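PDB 2WY3: protein UL16 from Human herpesvirus 5 strain ad169, which helps the virus escape natural killer cells by blocking binding of the host receptor KLRK1 to ULBP1 and ULBP2 and retaining diverse KLRK1 ligands inside the infected cell. Local coordinates for residues G32-I37 / G110-L115; D63-Q68 / R74-I79. All coordinates share one frame; numbering follows the deposited sequence.

Contact 1: residues G32-I37 / G110-L115; sequences GMCISI and GRYDCL
Cys-34 and Tyr-112 make the one sulfur-aromatic contact between these strands, which lie in different sheets of the beta sandwich of the ectodomain and face each other across its interior. SG sits over one face of the tyrosine ring, 4.2 Å from the centroid and 27° off the normal, displaced toward CZ and CE2. With SG anti to the backbone N (chi1 177°), the thiol of Cys-34 is carried across the gap to the ring. Phe-53 stacks on the same tyrosine, while the phenol OH bonds to Thr-108 O and Arg-102, which fixes the ring at its polar end.

Further along, the polar contact is indirect. Water 1 lies 3.1 Å from Ser-36 OG and donates a hydrogen bond to Tyr-112 O at 2.9 Å, bridging the two strands inside the fold. Ser-36 OG also comes within 3.7 Å of Cys-114 SG, whose sulfur is tied to Cys-38 by a disulfide; Cys-38 belongs to strand 34-41, so a covalent link crosses the sandwich next to the water.

On the other face of strand 110-118, Arg-111 grips Asp-113 side-on, NE and NH2 both directed at OD2, with NE 2.8 Å away. Arg-127 takes the second carboxylate oxygen.

No direct hydrogen bond joins the two segments: they meet through sulfur, ring and one bridging water, and the neighbouring disulfide probably limits how far they can part.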
loop_
_atom_site.group_PDB
_atom_site.type_symbol
_atom_site.label_atom_id
_atom_site.label_comp_id
_atom_site.label_asym_id
_atom_site.label_seq_id
_atom_site.Cartn_x
_atom_site.Cartn_y
_atom_site.Cartn_z
ATOM N N GLY B 32 13.621 -1.835 -12.292
ATOM C CA GLY B 32 13.563 -0.385 -12.150
ATOM C C GLY B 32 12.718 0.066 -10.971
ATOM O O GLY B 32 12.488 1.256 -10.773
ATOM N N MET B 33 12.241 -0.891 -10.188
ATOM C CA MET B 33 11.405 -0.574 -9.032
ATOM C C MET B 33 11.736 -1.520 -7.879
ATOM O O MET B 33 11.984 -2.714 -8.091
ATOM C CB MET B 33 9.906 -0.654 -9.403
ATOM C CG MET B 33 8.939 -0.663 -8.207
ATOM S SD MET B 33 7.174 -0.593 -8.680
ATOM C CE MET B 33 7.109 1.045 -9.345
ATOM N N CYS B 34 11.777 -0.985 -6.661
ATOM C CA CYS B 34 11.940 -1.835 -5.484
ATOM C C CYS B 34 10.823 -1.526 -4.501
ATOM O O CYS B 34 10.977 -0.673 -3.625
ATOM C CB CYS B 34 13.291 -1.619 -4.800
ATOM S SG CYS B 34 13.456 -2.621 -3.282
ATOM N N ILE B 35 9.693 -2.196 -4.685
ATOM C CA ILE B 35 8.583 -2.108 -3.746
ATOM C C ILE B 35 8.126 -3.528 -3.426
ATOM O O ILE B 35 7.582 -4.227 -4.283
ATOM C CB ILE B 35 7.399 -1.329 -4.346
ATOM C CG1 ILE B 35 7.817 0.117 -4.630
ATOM C CG2 ILE B 35 6.189 -1.374 -3.394
ATOM C CD1 ILE B 35 6.711 0.953 -5.281
ATOM N N SER B 36 8.380 -3.937 -2.189
ATOM C CA SER B 36 7.943 -5.219 -1.673
ATOM C C SER B 36 6.900 -4.966 -0.600
ATOM O O SER B 36 7.114 -4.148 0.302
ATOM C CB SER B 36 9.160 -5.958 -1.098
ATOM O OG SER B 36 8.816 -6.831 -0.040
ATOM N N ILE B 37 5.756 -5.629 -0.724
ATOM C CA ILE B 37 4.675 -5.495 0.247
ATOM C C ILE B 37 4.229 -6.900 0.651
ATOM O O ILE B 37 3.492 -7.558 -0.082
ATOM C CB ILE B 37 3.478 -4.726 -0.339
ATOM C CG1 ILE B 37 3.956 -3.384 -0.916
ATOM C CG2 ILE B 37 2.408 -4.531 0.741
ATOM C CD1 ILE B 37 2.918 -2.630 -1.769
ATOM N N GLY B 110 18.974 -7.031 -6.082
ATOM C CA GLY B 110 19.179 -8.291 -5.396
ATOM C C GLY B 110 17.869 -8.981 -5.081
ATOM O O GLY B 110 16.933 -8.914 -5.873
ATOM N N ARG B 111 17.832 -9.662 -3.942
ATOM C CA ARG B 111 16.705 -10.545 -3.593
ATOM C C ARG B 111 16.177 -10.146 -2.231
ATOM O O ARG B 111 16.951 -10.093 -1.270
ATOM C CB ARG B 111 17.226 -11.984 -3.530
ATOM C CG ARG B 111 16.164 -13.085 -3.531
ATOM C CD ARG B 111 16.831 -14.468 -3.429
ATOM N NE ARG B 111 17.126 -14.806 -2.043
ATOM C CZ ARG B 111 18.311 -15.192 -1.588
ATOM N NH1 ARG B 111 19.350 -15.316 -2.416
ATOM N NH2 ARG B 111 18.449 -15.461 -0.296
ATOM N N TYR B 112 14.873 -9.865 -2.143
ATOM C CA TYR B 112 14.232 -9.487 -0.879
ATOM C C TYR B 112 13.301 -10.617 -0.462
ATOM O O TYR B 112 12.339 -10.916 -1.174
ATOM C CB TYR B 112 13.442 -8.166 -1.024
ATOM C CG TYR B 112 14.367 -6.977 -1.254
ATOM C CD1 TYR B 112 14.728 -6.142 -0.197
ATOM C CD2 TYR B 112 14.904 -6.718 -2.516
ATOM C CE1 TYR B 112 15.593 -5.063 -0.395
ATOM C CE2 TYR B 112 15.774 -5.634 -2.719
ATOM C CZ TYR B 112 16.111 -4.825 -1.656
ATOM O OH TYR B 112 16.980 -3.762 -1.856
ATOM N N ASP B 113 13.602 -11.246 0.671
ATOM C CA ASP B 113 12.853 -12.412 1.146
ATOM C C ASP B 113 12.061 -12.030 2.394
ATOM O O ASP B 113 12.654 -11.699 3.421
ATOM C CB ASP B 113 13.803 -13.570 1.494
ATOM C CG ASP B 113 14.447 -14.201 0.261
ATOM O OD1 ASP B 113 13.758 -14.335 -0.765
ATOM O OD2 ASP B 113 15.640 -14.564 0.307
ATOM N N CYS B 114 10.735 -12.081 2.310
ATOM C CA CYS B 114 9.895 -11.836 3.485
ATOM C C CYS B 114 9.791 -13.110 4.291
ATOM O O CYS B 114 9.329 -14.135 3.789
ATOM C CB CYS B 114 8.512 -11.365 3.074
ATOM S SG CYS B 114 8.625 -9.687 2.374
ATOM N N LEU B 115 10.208 -13.028 5.555
ATOM C CA LEU B 115 10.483 -14.202 6.363
ATOM C C LEU B 115 9.413 -14.414 7.401
ATOM O O LEU B 115 8.839 -13.453 7.900
ATOM C CB LEU B 115 11.803 -14.014 7.125
ATOM C CG LEU B 115 13.047 -13.682 6.299
ATOM C CD1 LEU B 115 14.265 -13.597 7.228
ATOM C CD2 LEU B 115 13.254 -14.735 5.227
HETATM O O HOH W 1 9.690 -9.680 -0.822
#

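Contact 2: residues D63-Q68 / R74-I79; sequences DLWLYQ and RNFSDI. With NAG (2-acetamido-2-deoxy-beta-D-glucopyranose), chain L.
Strand 62-68 pairs antiparallel with the end of strand 71-74 at Leu-66 and Arg-74, a hydrogen-bonded pair in which Leu-66 N donates to Arg-74 O at 2.9 Å and the return bond is weak; beyond it the chain leaves the sheet as a loop.

Asp-63 receives that loop. OD1 takes the backbone N-H of Ser-77 on its syn lone pair at 3.1 Å, almost straight at 168°, and also accepts from Leu-64 N, which approaches from above the carboxylate plane. Ser-77 OG donates to OD2 at 3.0 Å from the opposite side of that plane.

Trp-65 and Phe-76 form an edge-to-face pair with planes at 83°: CD1 of the indole rests over the phenyl face, 3.5 Å from CZ. Trp-65 NE1 bonds to Thr-100 of the facing sheet.

On the opposite side of the strand, Arg-74 runs out extended beside Leu-66, CD 3.9 Å from Leu-66 CD1, and Leu-64 CD2 lies over one guanidinium face. Water 3 joins Arg-74 NH1 to Asp-63 OD1, and water 2 accepts from NE in the guanidinium plane. Asn-75 turns away, its ND2 covalently linked to C1 of the sugar and its OD1 hydrogen-bonded to Gln-85 NE2.

Asp-63 thus holds the loop through backbone and hydroxyl donors, its charge probably softened by the arginine across water, while aromatic rings close the inner side and the sugar stays outside.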
loop_
_atom_site.group_PDB
_atom_site.type_symbol
_atom_site.label_atom_id
_atom_site.label_comp_id
_atom_site.label_asym_id
_atom_site.label_seq_id
_atom_site.Cartn_x
_atom_site.Cartn_y
_atom_site.Cartn_z
ATOM N N ASP B 63 21.503 -8.212 4.253
ATOM C CA ASP B 63 21.022 -7.273 5.250
ATOM C C ASP B 63 19.659 -7.750 5.750
ATOM O O ASP B 63 19.068 -8.669 5.190
ATOM C CB ASP B 63 20.903 -5.872 4.649
ATOM C CG ASP B 63 21.044 -4.768 5.702
ATOM O OD1 ASP B 63 21.129 -5.088 6.909
ATOM O OD2 ASP B 63 21.087 -3.582 5.317
ATOM N N LEU B 64 19.163 -7.124 6.806
ATOM C CA LEU B 64 17.953 -7.614 7.446
ATOM C C LEU B 64 17.263 -6.486 8.180
ATOM O O LEU B 64 17.919 -5.697 8.850
ATOM C CB LEU B 64 18.344 -8.692 8.468
ATOM C CG LEU B 64 17.225 -9.370 9.260
ATOM C CD1 LEU B 64 16.411 -10.285 8.344
ATOM C CD2 LEU B 64 17.808 -10.166 10.441
ATOM N N TRP B 65 15.942 -6.402 8.067
ATOM C CA TRP B 65 15.183 -5.585 9.000
ATOM C C TRP B 65 14.097 -6.421 9.654
ATOM O O TRP B 65 13.599 -7.366 9.043
ATOM C CB TRP B 65 14.653 -4.282 8.364
ATOM C CG TRP B 65 13.442 -4.320 7.425
ATOM C CD1 TRP B 65 13.461 -4.436 6.061
ATOM C CD2 TRP B 65 12.060 -4.117 7.791
ATOM N NE1 TRP B 65 12.169 -4.348 5.560
ATOM C CE2 TRP B 65 11.297 -4.155 6.601
ATOM C CE3 TRP B 65 11.398 -3.913 9.012
ATOM C CZ2 TRP B 65 9.898 -4.007 6.594
ATOM C CZ3 TRP B 65 10.003 -3.773 9.008
ATOM C CH2 TRP B 65 9.272 -3.824 7.802
ATOM N N LEU B 66 13.765 -6.095 10.900
ATOM C CA LEU B 66 12.887 -6.933 11.711
ATOM C C LEU B 66 11.777 -6.121 12.378
ATOM O O LEU B 66 11.963 -4.960 12.718
ATOM C CB LEU B 66 13.687 -7.660 12.803
ATOM C CG LEU B 66 14.779 -8.633 12.343
ATOM C CD1 LEU B 66 15.561 -9.146 13.545
ATOM C CD2 LEU B 66 14.163 -9.787 11.540
ATOM N N TYR B 67 10.633 -6.775 12.571
ATOM C CA TYR B 67 9.414 -6.136 13.066
ATOM C C TYR B 67 8.818 -7.005 14.169
ATOM O O TYR B 67 8.800 -8.234 14.053
ATOM C CB TYR B 67 8.431 -6.023 11.899
ATOM C CG TYR B 67 7.293 -5.043 12.066
ATOM C CD1 TYR B 67 5.977 -5.487 12.183
ATOM C CD2 TYR B 67 7.530 -3.669 12.067
ATOM C CE1 TYR B 67 4.926 -4.580 12.314
ATOM C CE2 TYR B 67 6.500 -2.775 12.189
ATOM C CZ TYR B 67 5.202 -3.233 12.303
ATOM O OH TYR B 67 4.181 -2.322 12.433
ATOM N N GLN B 68 8.360 -6.380 15.251
ATOM C CA GLN B 68 7.748 -7.109 16.361
ATOM C C GLN B 68 6.818 -6.185 17.125
ATOM O O GLN B 68 7.191 -5.055 17.455
ATOM C CB GLN B 68 8.822 -7.646 17.321
ATOM C CG GLN B 68 8.294 -8.552 18.458
ATOM C CD GLN B 68 9.361 -8.850 19.508
ATOM O OE1 GLN B 68 10.283 -8.058 19.703
ATOM N NE2 GLN B 68 9.235 -9.991 20.193
ATOM N N ARG B 74 14.744 -3.718 14.263
ATOM C CA ARG B 74 16.041 -3.698 13.600
ATOM C C ARG B 74 15.899 -3.084 12.217
ATOM O O ARG B 74 15.077 -3.541 11.434
ATOM C CB ARG B 74 16.607 -5.119 13.492
ATOM C CG ARG B 74 17.964 -5.198 12.810
ATOM C CD ARG B 74 18.474 -6.628 12.777
ATOM N NE ARG B 74 19.644 -6.782 11.919
ATOM C CZ ARG B 74 20.616 -7.659 12.147
ATOM N NH1 ARG B 74 21.649 -7.739 11.320
ATOM N NH2 ARG B 74 20.557 -8.450 13.212
ATOM N N ASN B 75 16.687 -2.044 11.921
ATOM C CA ASN B 75 16.700 -1.449 10.581
ATOM C C ASN B 75 17.698 -2.157 9.678
ATOM O O ASN B 75 18.641 -2.780 10.163
ATOM C CB ASN B 75 17.137 0.023 10.629
ATOM C CG ASN B 75 16.099 0.940 11.241
ATOM O OD1 ASN B 75 14.947 0.969 10.810
ATOM N ND2 ASN B 75 16.525 1.714 12.246
ATOM N N PHE B 76 17.518 -2.033 8.365
ATOM C CA PHE B 76 18.619 -2.313 7.450
ATOM C C PHE B 76 19.848 -1.531 7.947
ATOM O O PHE B 76 19.719 -0.412 8.457
ATOM C CB PHE B 76 18.276 -1.845 6.031
ATOM C CG PHE B 76 17.461 -2.830 5.226
ATOM C CD1 PHE B 76 17.613 -4.197 5.410
ATOM C CD2 PHE B 76 16.573 -2.373 4.252
ATOM C CE1 PHE B 76 16.880 -5.113 4.644
ATOM C CE2 PHE B 76 15.845 -3.262 3.482
ATOM C CZ PHE B 76 15.994 -4.643 3.677
ATOM N N SER B 77 21.032 -2.113 7.785
ATOM C CA SER B 77 22.276 -1.459 8.196
ATOM C C SER B 77 22.516 -0.169 7.417
ATOM O O SER B 77 23.172 0.753 7.913
ATOM C CB SER B 77 23.467 -2.404 8.022
ATOM O OG SER B 77 23.660 -2.726 6.654
ATOM N N ASP B 78 22.006 -0.113 6.190
ATOM C CA ASP B 78 22.092 1.092 5.374
ATOM C C ASP B 78 20.703 1.556 4.973
ATOM O O ASP B 78 20.060 0.954 4.104
ATOM C CB ASP B 78 22.942 0.853 4.123
ATOM C CG ASP B 78 23.195 2.132 3.339
ATOM O OD1 ASP B 78 22.448 3.120 3.538
ATOM O OD2 ASP B 78 24.147 2.156 2.527
ATOM N N ILE B 79 20.237 2.630 5.600
ATOM C CA ILE B 79 18.881 3.101 5.354
ATOM C C ILE B 79 18.798 4.289 4.402
ATOM O O ILE B 79 17.712 4.821 4.176
ATOM C CB ILE B 79 18.154 3.459 6.663
ATOM C CG1 ILE B 79 18.832 4.651 7.355
ATOM C CG2 ILE B 79 18.102 2.246 7.580
ATOM C CD1 ILE B 79 18.114 5.085 8.626
HETATM C C1 NAG L . 15.607 2.751 12.674
HETATM C C2 NAG L . 15.805 2.929 14.186
HETATM C C3 NAG L . 14.996 4.111 14.709
HETATM C C4 NAG L . 15.322 5.353 13.902
HETATM C C5 NAG L . 15.110 5.088 12.418
HETATM C C6 NAG L . 15.510 6.297 11.574
HETATM C C7 NAG L . 16.301 0.888 15.428
HETATM C C8 NAG L . 15.744 -0.217 16.279
HETATM N N2 NAG L . 15.418 1.757 14.940
HETATM O O3 NAG L . 15.283 4.323 16.075
HETATM O O4 NAG L . 14.473 6.394 14.315
HETATM O O5 NAG L . 15.873 3.971 12.004
HETATM O O6 NAG L . 16.889 6.571 11.750
HETATM O O7 NAG L . 17.512 0.945 15.207
HETATM O O HOH W 2 20.652 -4.720 9.677
HETATM O O HOH W 3 22.463 -6.539 8.943
#

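How the contacts relate
Both contacts reach the six-stranded sheet, and contact 2 is nested in the chain between the segments of contact 1. Contact 1 is wholly buried and spans the sandwich from that sheet to the three-stranded one; contact 2 sits at the sheet's outer strand, part buried and part in solvent. Their chemistry follows: sulfur, an aromatic face and a single water in the interior, against direct hydrogen bonds to a carboxylate, a solvated arginine and a glycan at the edge. They meet at two points, where Tyr-112 CE1 packs 4.1 Å from Phe-76 CZ and Leu-115 CD1 4.1 Å from Leu-64 CD1, so the aromatic side of 74-79 continues into the core.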